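Local atomic coordinates of whirlin (Mus musculus, PDB entry 6FDD), a protein that takes part in hearing and vision as a scaffold of the USH2 complex and is needed for elongation and maintenance of hair-cell stereocilia. Residues Y31-Y36 and R67-P72; S42-V47 and D79-R84; A49-L54 and A58-L63. All blocks are in the same frame, centred on the assembly; numbering follows the deposited sequence.

Contact 1 (Y31-Y36 and R67-P72); sequences YYLAQY and RSIISP
The phenol ring of Y36 meets the backbone N of S71 at its edge, near the ring plane. I70 approaches the same ring obliquely, with its CB 3.8 Å from CE2 of Y36. The side chains of Y36 and I70 cross at about a right angle. CG of Y36 lies anti to the backbone N (chi1 164°), which carries the ring out from helix 23-37 to the loop after helix 62-67. There the N-H of S71 donates to OH of Y36, with N and OH 3.2 Å apart and an angle of 150° at the hydrogen. The CB of S71 also packs on this OH, at 3.6 Å. The main polar partner of this hydroxyl is OD2 of D74, just past the loop segment; the S71 bond is additional. Y36 also touches V43 and M46 of helix 43-53.

A second, apolar touch lies one turn earlier. CD1 of I69 reaches both CG and CD2 of L33, at 4.0 Å from CG. L13 of helix 11-20 packs on L33 and I69 alike. A phenylalanine in place of Y36 would probably leave the N-H of S71 and the carboxylate of D74 without this mate.

The contact joins apolar packing to one polar point, the hydroxyl of the buried Y36. Within the all-helical HHD2 domain, it ties helix 23-37 to the loop through a backbone N-H and an acidic side chain.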
ATOM      1  N   TYR A  31      -4.443  -4.752   6.708  1.00 18.06           N
ATOM      2  CA  TYR A  31      -3.621  -5.455   7.693  1.00 16.88           C
ATOM      3  C   TYR A  31      -2.162  -5.004   7.607  1.00 18.16           C
ATOM      4  O   TYR A  31      -1.584  -4.615   8.629  1.00 16.13           O
ATOM      5  CB  TYR A  31      -3.736  -6.997   7.498  1.00 17.79           C
ATOM      6  CG  TYR A  31      -2.715  -7.759   8.313  1.00 20.05           C
ATOM      7  CD1 TYR A  31      -2.763  -7.757   9.705  1.00 21.50           C
ATOM      8  CD2 TYR A  31      -1.656  -8.425   7.696  1.00 20.79           C
ATOM      9  CE1 TYR A  31      -1.804  -8.425  10.460  1.00 21.78           C
ATOM     10  CE2 TYR A  31      -0.681  -9.089   8.448  1.00 21.10           C
ATOM     11  CZ  TYR A  31      -0.765  -9.092   9.825  1.00 25.66           C
ATOM     12  OH  TYR A  31       0.213  -9.720  10.541  1.00 24.56           O
ATOM     13  N   TYR A  32      -1.557  -5.067   6.391  1.00 17.33           N
ATOM     14  CA  TYR A  32      -0.147  -4.674   6.215  1.00 17.74           C
ATOM     15  C   TYR A  32       0.086  -3.208   6.516  1.00 19.37           C
ATOM     16  O   TYR A  32       1.085  -2.861   7.151  1.00 17.82           O
ATOM     17  CB  TYR A  32       0.376  -5.072   4.844  1.00 19.64           C
ATOM     18  CG  TYR A  32       0.664  -6.564   4.805  1.00 20.77           C
ATOM     19  CD1 TYR A  32       1.686  -7.119   5.578  1.00 22.32           C
ATOM     20  CD2 TYR A  32      -0.123  -7.426   4.052  1.00 21.55           C
ATOM     21  CE1 TYR A  32       1.924  -8.496   5.588  1.00 22.42           C
ATOM     22  CE2 TYR A  32       0.125  -8.809   4.037  1.00 21.40           C
ATOM     23  CZ  TYR A  32       1.139  -9.335   4.820  1.00 29.09           C
ATOM     24  OH  TYR A  32       1.403 -10.690   4.833  1.00 32.09           O
ATOM     25  N   LEU A  33      -0.857  -2.375   6.118  1.00 18.17           N
ATOM     26  CA  LEU A  33      -0.778  -0.937   6.396  1.00 19.59           C
ATOM     27  C   LEU A  33      -0.801  -0.659   7.916  1.00 23.47           C
ATOM     28  O   LEU A  33      -0.024   0.164   8.396  1.00 23.34           O
ATOM     29  CB  LEU A  33      -1.946  -0.249   5.688  1.00 20.46           C
ATOM     30  CG  LEU A  33      -1.651   0.381   4.295  1.00 27.76           C
ATOM     31  CD1 LEU A  33      -0.908  -0.558   3.350  1.00 29.34           C
ATOM     32  CD2 LEU A  33      -2.929   0.818   3.637  1.00 31.52           C
ATOM     33  N   ALA A  34      -1.636  -1.416   8.681  1.00 20.37           N
ATOM     34  CA  ALA A  34      -1.731  -1.270  10.136  1.00 19.55           C
ATOM     35  C   ALA A  34      -0.476  -1.782  10.825  1.00 21.11           C
ATOM     36  O   ALA A  34      -0.055  -1.195  11.822  1.00 20.57           O
ATOM     37  CB  ALA A  34      -2.974  -1.970  10.673  1.00 20.58           C
ATOM     38  N   GLN A  35       0.142  -2.860  10.289  1.00 17.06           N
ATOM     39  CA  GLN A  35       1.391  -3.411  10.840  1.00 16.96           C
ATOM     40  C   GLN A  35       2.521  -2.394  10.635  1.00 21.15           C
ATOM     41  O   GLN A  35       3.372  -2.237  11.507  1.00 21.84           O
ATOM     42  CB  GLN A  35       1.744  -4.755  10.151  1.00 17.99           C
ATOM     43  CG  GLN A  35       0.817  -5.921  10.526  1.00 21.68           C
ATOM     44  CD  GLN A  35       0.964  -6.419  11.950  1.00 31.39           C
ATOM     45  OE1 GLN A  35       2.010  -6.899  12.357  1.00 29.45           O
ATOM     46  NE2 GLN A  35      -0.097  -6.369  12.727  1.00 23.70           N
ATOM     47  N   TYR A  36       2.518  -1.716   9.477  1.00 18.65           N
ATOM     48  CA  TYR A  36       3.498  -0.677   9.167  1.00 18.14           C
ATOM     49  C   TYR A  36       3.262   0.534  10.110  1.00 20.26           C
ATOM     50  O   TYR A  36       4.190   0.960  10.779  1.00 19.32           O
ATOM     51  CB  TYR A  36       3.384  -0.231   7.711  1.00 19.26           C
ATOM     52  CG  TYR A  36       4.077   1.088   7.431  1.00 22.25           C
ATOM     53  CD1 TYR A  36       5.464   1.201   7.508  1.00 24.43           C
ATOM     54  CD2 TYR A  36       3.341   2.237   7.139  1.00 23.80           C
ATOM     55  CE1 TYR A  36       6.099   2.426   7.306  1.00 24.88           C
ATOM     56  CE2 TYR A  36       3.967   3.463   6.923  1.00 24.37           C
ATOM     57  CZ  TYR A  36       5.344   3.552   7.008  1.00 29.02           C
ATOM     58  OH  TYR A  36       5.945   4.760   6.781  1.00 26.34           O
ATOM     59  N   ARG A  67       1.066   5.746  -1.040  1.00 29.36           N
ATOM     60  CA  ARG A  67       2.143   6.728  -0.872  1.00 29.79           C
ATOM     61  C   ARG A  67       1.702   7.926  -0.016  1.00 34.70           C
ATOM     62  O   ARG A  67       2.456   8.379   0.842  1.00 33.24           O
ATOM     63  CB  ARG A  67       2.653   7.212  -2.241  1.00 30.02           C
ATOM     64  CG  ARG A  67       3.977   7.945  -2.153  1.00 32.34           C
ATOM     65  CD  ARG A  67       4.422   8.526  -3.479  1.00 35.11           C
ATOM     66  NE  ARG A  67       5.716   9.199  -3.337  1.00 39.15           N
ATOM     67  CZ  ARG A  67       5.869  10.469  -2.969  1.00 51.80           C
ATOM     68  NH1 ARG A  67       4.806  11.230  -2.719  1.00 36.83           N
ATOM     69  NH2 ARG A  67       7.081  10.987  -2.846  1.00 36.69           N
ATOM     70  N   SER A  68       0.463   8.387  -0.228  1.00 34.19           N
ATOM     71  CA  SER A  68      -0.128   9.529   0.474  1.00 35.76           C
ATOM     72  C   SER A  68      -0.369   9.300   1.979  1.00 41.57           C
ATOM     73  O   SER A  68      -0.498  10.279   2.713  1.00 42.22           O
ATOM     74  CB  SER A  68      -1.425   9.944  -0.209  1.00 39.36           C
ATOM     75  OG  SER A  68      -1.213  10.162  -1.594  1.00 51.26           O
ATOM     76  N   ILE A  69      -0.408   8.033   2.443  1.00 38.33           N
ATOM     77  CA  ILE A  69      -0.697   7.734   3.844  1.00 38.95           C
ATOM     78  C   ILE A  69       0.533   7.254   4.652  1.00 43.09           C
ATOM     79  O   ILE A  69       0.416   7.112   5.871  1.00 43.75           O
ATOM     80  CB  ILE A  69      -1.919   6.766   3.995  1.00 43.07           C
ATOM     81  CG1 ILE A  69      -1.706   5.393   3.319  1.00 43.64           C
ATOM     82  CG2 ILE A  69      -3.204   7.426   3.480  1.00 45.02           C
ATOM     83  CD1 ILE A  69      -1.077   4.322   4.188  1.00 53.59           C
ATOM     84  N   ILE A  70       1.695   7.024   4.004  1.00 39.01           N
ATOM     85  CA  ILE A  70       2.910   6.591   4.712  1.00 38.77           C
ATOM     86  C   ILE A  70       3.637   7.792   5.379  1.00 43.02           C
ATOM     87  O   ILE A  70       3.425   8.937   4.964  1.00 43.48           O
ATOM     88  CB  ILE A  70       3.860   5.707   3.843  1.00 41.46           C
ATOM     89  CG1 ILE A  70       4.574   6.508   2.742  1.00 41.21           C
ATOM     90  CG2 ILE A  70       3.152   4.477   3.265  1.00 40.64           C
ATOM     91  CD1 ILE A  70       6.022   6.448   2.884  1.00 47.48           C
ATOM     92  N   SER A  71       4.490   7.529   6.406  1.00 38.76           N
ATOM     93  CA  SER A  71       5.211   8.579   7.135  1.00 38.61           C
ATOM     94  C   SER A  71       6.125   9.386   6.200  1.00 41.67           C
ATOM     95  O   SER A  71       6.863   8.777   5.423  1.00 39.73           O
ATOM     96  CB  SER A  71       6.021   7.985   8.281  1.00 42.92           C
ATOM     97  OG  SER A  71       6.725   8.991   8.988  1.00 55.56           O
ATOM     98  N   PRO A  72       6.090  10.745   6.243  1.00 38.56           N
ATOM     99  CA  PRO A  72       6.952  11.544   5.343  1.00 37.63           C
ATOM    100  C   PRO A  72       8.439  11.181   5.354  1.00 38.73           C
ATOM    101  O   PRO A  72       9.073  11.229   4.299  1.00 38.43           O
ATOM    102  CB  PRO A  72       6.720  12.985   5.817  1.00 39.74           C
ATOM    103  CG  PRO A  72       5.366  12.961   6.415  1.00 44.78           C
ATOM    104  CD  PRO A  72       5.254  11.621   7.093  1.00 40.66           C
TER

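Contact 2 (S42-V47 and D79-R84); sequences SVEAMV and DHLVLR
V47 and V82 make the tightest touch here, with CG1 of V47 3.6 Å from CG2 of V82. The other methyl of V47, CG2, also lies against CG2 of V82, at 3.8 Å. CG1 of V47 is anti to the backbone N (chi1 162°), and from there it reaches CB of L81 as well, at 4.0 Å. L81 also reaches one turn back along helix 43-53, to E44. Its CD1 rests on the aliphatic part of the glutamate, 3.7 Å from CG of E44, and the two side chains cross at about a right angle.

The next shell fixes E44. Its chain bends at chi2 (88°), and its carboxylate forms a salt bridge through OE2 with NE of R77, one helical turn before L81. S42 is the N-cap of helix 43-53: its OG accepts from N of A45 at 2.9 Å, a nearly straight bond of 165°. The same OG gives a weak bond to OE1 of E44. The cap secures the first turn of the helix, while the glutamate is held chiefly by R77.

Further out, F78 packs on V43 and V47, and L63 of helix 62-67 packs on V82. The contact joins the start of helix 43-53 to the end of helix 75-81 and the C-terminal tail, in an all-helical domain without strands.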
ATOM      1  N   SER A  42       8.903  -2.699   8.561  1.00 16.71           N
ATOM      2  CA  SER A  42       9.486  -1.569   7.834  1.00 16.21           C
ATOM      3  C   SER A  42       8.618  -1.200   6.633  1.00 19.00           C
ATOM      4  O   SER A  42       7.829  -2.013   6.165  1.00 18.09           O
ATOM      5  CB  SER A  42      10.881  -1.943   7.329  1.00 20.43           C
ATOM      6  OG  SER A  42      10.779  -2.938   6.324  1.00 22.71           O
ATOM      7  N   VAL A  43       8.818   0.024   6.083  1.00 17.81           N
ATOM      8  CA  VAL A  43       8.121   0.438   4.861  1.00 16.92           C
ATOM      9  C   VAL A  43       8.442  -0.571   3.707  1.00 19.12           C
ATOM     10  O   VAL A  43       7.566  -0.876   2.908  1.00 17.92           O
ATOM     11  CB  VAL A  43       8.435   1.919   4.467  1.00 20.18           C
ATOM     12  CG1 VAL A  43       9.911   2.122   4.111  1.00 19.30           C
ATOM     13  CG2 VAL A  43       7.520   2.397   3.347  1.00 19.86           C
ATOM     14  N   GLU A  44       9.681  -1.101   3.667  1.00 17.52           N
ATOM     15  CA  GLU A  44      10.088  -2.060   2.630  1.00 17.75           C
ATOM     16  C   GLU A  44       9.356  -3.380   2.771  1.00 19.64           C
ATOM     17  O   GLU A  44       8.874  -3.911   1.772  1.00 18.64           O
ATOM     18  CB  GLU A  44      11.605  -2.302   2.652  1.00 19.24           C
ATOM     19  CG  GLU A  44      12.434  -1.083   2.278  1.00 22.88           C
ATOM     20  CD  GLU A  44      12.783  -0.159   3.429  1.00 34.02           C
ATOM     21  OE1 GLU A  44      12.485  -0.506   4.597  1.00 28.03           O
ATOM     22  OE2 GLU A  44      13.430   0.876   3.166  1.00 33.81           O
ATOM     23  N   ALA A  45       9.246  -3.914   4.009  1.00 19.35           N
ATOM     24  CA  ALA A  45       8.519  -5.175   4.226  1.00 19.02           C
ATOM     25  C   ALA A  45       7.052  -4.986   3.808  1.00 21.05           C
ATOM     26  O   ALA A  45       6.464  -5.872   3.170  1.00 19.83           O
ATOM     27  CB  ALA A  45       8.633  -5.615   5.673  1.00 19.36           C
HETATM   28  N   MSE A  46       6.485  -3.801   4.109  1.00 17.10           N
HETATM   29  CA  MSE A  46       5.104  -3.494   3.731  0.75 16.10           C
HETATM   30  C   MSE A  46       4.946  -3.463   2.208  1.00 19.66           C
HETATM   31  O   MSE A  46       3.987  -4.037   1.664  1.00 19.01           O
HETATM   32  CB  MSE A  46       4.659  -2.157   4.362  0.75 17.67           C
HETATM   33  CG  MSE A  46       3.161  -1.907   4.217  0.75 23.98           C
HETATM   34 SE   MSE A  46       2.782   0.001   4.158  0.75 32.22          SE
HETATM   35  CE  MSE A  46       3.674   0.463   2.432  0.75 28.79           C
ATOM     36  N   VAL A  47       5.884  -2.785   1.507  1.00 16.74           N
ATOM     37  CA  VAL A  47       5.856  -2.690   0.053  1.00 16.98           C
ATOM     38  C   VAL A  47       5.913  -4.097  -0.574  1.00 19.17           C
ATOM     39  O   VAL A  47       5.133  -4.391  -1.485  1.00 18.06           O
ATOM     40  CB  VAL A  47       6.985  -1.766  -0.453  1.00 20.38           C
ATOM     41  CG1 VAL A  47       7.270  -1.988  -1.936  1.00 20.74           C
ATOM     42  CG2 VAL A  47       6.626  -0.293  -0.184  1.00 20.60           C
ATOM     43  N   ASP A  79       9.719   5.300  -2.423  1.00 22.90           N
ATOM     44  CA  ASP A  79       9.974   5.622  -3.832  1.00 23.11           C
ATOM     45  C   ASP A  79      11.127   4.801  -4.417  1.00 26.24           C
ATOM     46  O   ASP A  79      11.112   4.502  -5.602  1.00 26.31           O
ATOM     47  CB  ASP A  79      10.255   7.126  -3.999  1.00 24.57           C
ATOM     48  CG  ASP A  79       9.046   8.012  -3.748  1.00 32.77           C
ATOM     49  OD1 ASP A  79       7.906   7.485  -3.760  1.00 29.60           O
ATOM     50  OD2 ASP A  79       9.238   9.236  -3.549  1.00 39.19           O
ATOM     51  N   HIS A  80      12.095   4.404  -3.581  1.00 23.29           N
ATOM     52  CA  HIS A  80      13.220   3.598  -4.047  1.00 23.09           C
ATOM     53  C   HIS A  80      12.777   2.194  -4.506  1.00 27.20           C
ATOM     54  O   HIS A  80      13.427   1.611  -5.380  1.00 23.58           O
ATOM     55  CB  HIS A  80      14.319   3.531  -2.990  1.00 24.07           C
ATOM     56  CG  HIS A  80      15.659   3.104  -3.519  1.00 27.67           C
ATOM     57  ND1 HIS A  80      16.244   3.728  -4.623  1.00 29.43           N
ATOM     58  CD2 HIS A  80      16.503   2.150  -3.061  1.00 28.73           C
ATOM     59  CE1 HIS A  80      17.409   3.125  -4.802  1.00 28.04           C
ATOM     60  NE2 HIS A  80      17.618   2.180  -3.882  1.00 28.03           N
ATOM     61  N   LEU A  81      11.629   1.688  -3.981  1.00 25.04           N
ATOM     62  CA  LEU A  81      11.096   0.367  -4.371  1.00 24.46           C
ATOM     63  C   LEU A  81       9.864   0.444  -5.251  1.00 26.91           C
ATOM     64  O   LEU A  81       9.620  -0.475  -6.030  1.00 26.39           O
ATOM     65  CB  LEU A  81      10.773  -0.496  -3.135  1.00 24.62           C
ATOM     66  CG  LEU A  81      11.932  -0.909  -2.224  1.00 29.97           C
ATOM     67  CD1 LEU A  81      11.439  -1.894  -1.174  1.00 30.35           C
ATOM     68  CD2 LEU A  81      13.082  -1.545  -3.008  1.00 33.35           C
ATOM     69  N   VAL A  82       9.063   1.514  -5.101  1.00 24.11           N
ATOM     70  CA  VAL A  82       7.802   1.700  -5.828  1.00 24.33           C
ATOM     71  C   VAL A  82       7.993   2.751  -6.905  1.00 29.72           C
ATOM     72  O   VAL A  82       8.214   3.925  -6.589  1.00 29.33           O
ATOM     73  CB  VAL A  82       6.630   2.075  -4.872  1.00 28.21           C
ATOM     74  CG1 VAL A  82       5.320   2.281  -5.636  1.00 27.56           C
ATOM     75  CG2 VAL A  82       6.459   1.040  -3.762  1.00 28.22           C
ATOM     76  N   LEU A  83       7.861   2.339  -8.166  1.00 27.45           N
ATOM     77  CA  LEU A  83       8.033   3.241  -9.299  1.00 28.52           C
ATOM     78  C   LEU A  83       6.934   4.284  -9.336  1.00 35.02           C
ATOM     79  O   LEU A  83       5.746   3.951  -9.353  1.00 33.69           O
ATOM     80  CB  LEU A  83       8.125   2.481 -10.635  1.00 28.29           C
ATOM     81  CG  LEU A  83       8.419   3.367 -11.868  1.00 33.07           C
ATOM     82  CD1 LEU A  83       9.904   3.735 -11.971  1.00 33.45           C
ATOM     83  CD2 LEU A  83       7.905   2.732 -13.131  1.00 34.94           C
ATOM     84  N   ARG A  84       7.366   5.548  -9.289  1.00 35.37           N
ATOM     85  CA  ARG A  84       6.522   6.733  -9.347  1.00 36.84           C
ATOM     86  C   ARG A  84       6.447   7.120 -10.843  1.00 44.69           C
ATOM     87  O   ARG A  84       7.425   7.634 -11.399  1.00 45.74           O
ATOM     88  CB  ARG A  84       7.154   7.845  -8.484  1.00 37.19           C
ATOM     89  CG  ARG A  84       6.234   9.016  -8.174  1.00 52.82           C
ATOM     90  CD  ARG A  84       6.369   9.441  -6.723  1.00 65.28           C
ATOM     91  NE  ARG A  84       6.158  10.880  -6.531  1.00 73.80           N
ATOM     92  CZ  ARG A  84       4.972  11.451  -6.336  1.00 86.79           C
ATOM     93  NH1 ARG A  84       3.866  10.718  -6.324  1.00 71.57           N
ATOM     94  NH2 ARG A  84       4.883  12.764  -6.166  1.00 74.51           N
TER

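Contact 3 (A49-L54 and A58-L63); sequences ALFELL and AKFSLL
L54 packs against K59, L62 and L63 and buries more surface than any other residue here. It sits where helix 43-53 gives out and is the first residue to leave helical backbone angles. Its CG is anti to the carbonyl carbon (chi1 -52°), and the two methyls spread over the opposing segment. CD1 of L54 lies 3.6 Å from O of K59. The same methyl of L54 is 3.7 Å from CG of L63. CD2 of L54 meets CD1 of L62 at 4.0 Å. CB of L54 rests 3.9 Å from CB of K59.

Helix 43-53 and the short helices 57-60 and 62-67 here form a helical hairpin with a very short connection. It belongs to the HHD2 domain of whirlin, a compact bundle of helices. At the break between the weakly bonded helix 57-60 and helix 62-67, OG of S61 donates to O of A58, 2.7 Å away, in the carbonyl plane.

L63 comes next in buried surface. CD2 of L63 passes alongside L50, 3.6 Å from CD1 of L50, the two side chains pointing opposite ways. CD1 of L63 reaches the edge of the F51 ring, 3.9 Å from CE1 of F51. F60 brings its own edge to F51, a looser touch between the two CE1 atoms at 4.4 Å.

K59 packs through its CB, while the rest of its extended chain departs from the contact. Its NZ bonds to N55 in the connection and forms a salt bridge with E25 of helix 23-37.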
ATOM      1  N   ALA A  49       4.999  -6.961   0.655  1.00 18.12           N
ATOM      2  CA  ALA A  49       3.724  -7.645   0.903  1.00 18.31           C
ATOM      3  C   ALA A  49       2.672  -7.148  -0.086  1.00 21.81           C
ATOM      4  O   ALA A  49       1.910  -7.948  -0.627  1.00 21.34           O
ATOM      5  CB  ALA A  49       3.272  -7.401   2.326  1.00 19.52           C
ATOM      6  N   LEU A  50       2.655  -5.832  -0.359  1.00 19.30           N
ATOM      7  CA  LEU A  50       1.711  -5.250  -1.327  1.00 18.30           C
ATOM      8  C   LEU A  50       2.007  -5.696  -2.752  1.00 21.91           C
ATOM      9  O   LEU A  50       1.073  -5.908  -3.521  1.00 20.37           O
ATOM     10  CB  LEU A  50       1.655  -3.719  -1.215  1.00 18.75           C
ATOM     11  CG  LEU A  50       1.067  -3.188   0.117  1.00 23.84           C
ATOM     12  CD1 LEU A  50       0.964  -1.710   0.092  1.00 25.54           C
ATOM     13  CD2 LEU A  50      -0.337  -3.751   0.400  1.00 26.35           C
ATOM     14  N   PHE A  51       3.302  -5.897  -3.106  1.00 19.25           N
ATOM     15  CA  PHE A  51       3.663  -6.419  -4.429  1.00 18.45           C
ATOM     16  C   PHE A  51       3.068  -7.840  -4.627  1.00 21.62           C
ATOM     17  O   PHE A  51       2.705  -8.212  -5.746  1.00 20.62           O
ATOM     18  CB  PHE A  51       5.197  -6.485  -4.563  1.00 19.89           C
ATOM     19  CG  PHE A  51       5.939  -5.177  -4.781  1.00 21.31           C
ATOM     20  CD1 PHE A  51       5.284  -4.062  -5.282  1.00 24.07           C
ATOM     21  CD2 PHE A  51       7.319  -5.103  -4.597  1.00 23.95           C
ATOM     22  CE1 PHE A  51       5.983  -2.871  -5.542  1.00 24.59           C
ATOM     23  CE2 PHE A  51       8.018  -3.907  -4.850  1.00 25.51           C
ATOM     24  CZ  PHE A  51       7.343  -2.802  -5.315  1.00 23.27           C
ATOM     25  N   GLU A  52       2.972  -8.617  -3.537  1.00 19.86           N
ATOM     26  CA  GLU A  52       2.395  -9.973  -3.575  1.00 20.07           C
ATOM     27  C   GLU A  52       0.871  -9.914  -3.744  1.00 24.16           C
ATOM     28  O   GLU A  52       0.273 -10.796  -4.357  1.00 24.80           O
ATOM     29  CB  GLU A  52       2.745 -10.758  -2.301  1.00 21.48           C
ATOM     30  CG  GLU A  52       4.229 -11.041  -2.143  1.00 25.53           C
ATOM     31  CD  GLU A  52       4.853 -11.999  -3.147  1.00 37.89           C
ATOM     32  OE1 GLU A  52       4.112 -12.677  -3.896  1.00 33.19           O
ATOM     33  OE2 GLU A  52       6.098 -12.112  -3.133  1.00 30.89           O
ATOM     34  N   LEU A  53       0.251  -8.877  -3.205  1.00 20.31           N
ATOM     35  CA  LEU A  53      -1.204  -8.705  -3.260  1.00 19.51           C
ATOM     36  C   LEU A  53      -1.701  -8.096  -4.575  1.00 22.82           C
ATOM     37  O   LEU A  53      -2.703  -8.549  -5.131  1.00 23.38           O
ATOM     38  CB  LEU A  53      -1.634  -7.809  -2.075  1.00 20.03           C
ATOM     39  CG  LEU A  53      -3.124  -7.506  -1.937  1.00 25.29           C
ATOM     40  CD1 LEU A  53      -3.906  -8.766  -1.536  1.00 26.43           C
ATOM     41  CD2 LEU A  53      -3.347  -6.396  -0.919  1.00 28.33           C
ATOM     42  N   LEU A  54      -1.042  -7.028  -5.033  1.00 20.19           N
ATOM     43  CA  LEU A  54      -1.464  -6.237  -6.192  1.00 20.29           C
ATOM     44  C   LEU A  54      -0.946  -6.835  -7.500  1.00 25.73           C
ATOM     45  O   LEU A  54       0.046  -6.362  -8.061  1.00 25.08           O
ATOM     46  CB  LEU A  54      -1.038  -4.768  -5.976  1.00 20.53           C
ATOM     47  CG  LEU A  54      -1.472  -4.140  -4.639  1.00 24.62           C
ATOM     48  CD1 LEU A  54      -0.889  -2.757  -4.475  1.00 24.56           C
ATOM     49  CD2 LEU A  54      -3.015  -4.125  -4.485  1.00 24.13           C
ATOM     50  N   ALA A  58      -4.308  -2.621 -12.910  1.00 32.58           N
ATOM     51  CA  ALA A  58      -5.241  -1.753 -12.187  1.00 32.50           C
ATOM     52  C   ALA A  58      -4.944  -1.755 -10.683  1.00 34.67           C
ATOM     53  O   ALA A  58      -5.002  -0.702 -10.058  1.00 34.00           O
ATOM     54  CB  ALA A  58      -6.680  -2.185 -12.438  1.00 33.44           C
ATOM     55  N   LYS A  59      -4.600  -2.929 -10.105  1.00 29.66           N
ATOM     56  CA  LYS A  59      -4.296  -3.013  -8.669  1.00 28.07           C
ATOM     57  C   LYS A  59      -3.034  -2.265  -8.300  1.00 29.14           C
ATOM     58  O   LYS A  59      -2.996  -1.659  -7.233  1.00 28.04           O
ATOM     59  CB  LYS A  59      -4.242  -4.467  -8.186  1.00 28.95           C
ATOM     60  CG  LYS A  59      -5.609  -5.133  -8.101  1.00 24.51           C
ATOM     61  CD  LYS A  59      -5.459  -6.605  -7.786  1.00 26.59           C
ATOM     62  CE  LYS A  59      -6.736  -7.357  -8.065  1.00 30.12           C
ATOM     63  NZ  LYS A  59      -6.581  -8.818  -7.812  1.00 29.62           N
ATOM     64  N   PHE A  60      -2.012  -2.268  -9.191  1.00 27.54           N
ATOM     65  CA  PHE A  60      -0.751  -1.555  -8.980  1.00 27.67           C
ATOM     66  C   PHE A  60      -0.989  -0.048  -8.737  1.00 29.31           C
ATOM     67  O   PHE A  60      -0.265   0.554  -7.942  1.00 27.65           O
ATOM     68  CB  PHE A  60       0.257  -1.788 -10.131  1.00 30.32           C
ATOM     69  CG  PHE A  60       1.600  -1.113  -9.908  1.00 33.53           C
ATOM     70  CD1 PHE A  60       2.566  -1.696  -9.094  1.00 38.11           C
ATOM     71  CD2 PHE A  60       1.879   0.129 -10.473  1.00 36.83           C
ATOM     72  CE1 PHE A  60       3.797  -1.061  -8.869  1.00 39.46           C
ATOM     73  CE2 PHE A  60       3.103   0.769 -10.236  1.00 40.26           C
ATOM     74  CZ  PHE A  60       4.053   0.168  -9.437  1.00 38.79           C
ATOM     75  N   SER A  61      -2.027   0.537  -9.384  1.00 26.97           N
ATOM     76  CA  SER A  61      -2.389   1.957  -9.209  1.00 27.65           C
ATOM     77  C   SER A  61      -2.678   2.338  -7.747  1.00 31.24           C
ATOM     78  O   SER A  61      -2.524   3.507  -7.374  1.00 29.90           O
ATOM     79  CB  SER A  61      -3.557   2.341 -10.117  1.00 30.92           C
ATOM     80  OG  SER A  61      -4.792   1.909  -9.579  1.00 40.26           O
ATOM     81  N   LEU A  62      -3.054   1.350  -6.901  1.00 27.67           N
ATOM     82  CA  LEU A  62      -3.297   1.613  -5.477  1.00 27.20           C
ATOM     83  C   LEU A  62      -2.054   2.065  -4.713  1.00 29.22           C
ATOM     84  O   LEU A  62      -2.198   2.782  -3.729  1.00 26.99           O
ATOM     85  CB  LEU A  62      -3.944   0.409  -4.770  1.00 27.60           C
ATOM     86  CG  LEU A  62      -5.402   0.146  -5.111  1.00 32.91           C
ATOM     87  CD1 LEU A  62      -5.808  -1.223  -4.651  1.00 33.15           C
ATOM     88  CD2 LEU A  62      -6.321   1.191  -4.459  1.00 36.17           C
ATOM     89  N   LEU A  63      -0.830   1.662  -5.141  1.00 26.23           N
ATOM     90  CA  LEU A  63       0.388   2.098  -4.429  1.00 25.48           C
ATOM     91  C   LEU A  63       0.576   3.620  -4.442  1.00 30.89           C
ATOM     92  O   LEU A  63       1.123   4.158  -3.470  1.00 29.71           O
ATOM     93  CB  LEU A  63       1.653   1.369  -4.906  1.00 25.08           C
ATOM     94  CG  LEU A  63       1.720  -0.103  -4.496  1.00 29.04           C
ATOM     95  CD1 LEU A  63       2.668  -0.875  -5.374  1.00 28.96           C
ATOM     96  CD2 LEU A  63       2.094  -0.251  -3.028  1.00 29.71           C
TER

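Overall arrangement
From the N terminus, helix 11-20 leads into helix 23-37, which carries the first segment of contact 1. Helix 43-53 follows and serves both contacts 2 and 3. Contact 3 closes first, a short loop from 49-54 to 58-63, within the loops of both others. It ties helix 43-53 to helices 57-60 and 62-67. Contact 1 closes next, at 67-72, and ties helix 23-37 to the loop after helix 62-67. Contact 2 closes last and ties helix 43-53 to the end of helix 75-81 and the C-terminal tail. Contacts 1 and 2 cross along the chain, and the R67-D79 salt bridge links them. L81 O against F51 joins contacts 2 and 3. L33 against L50 joins contacts 1 and 3.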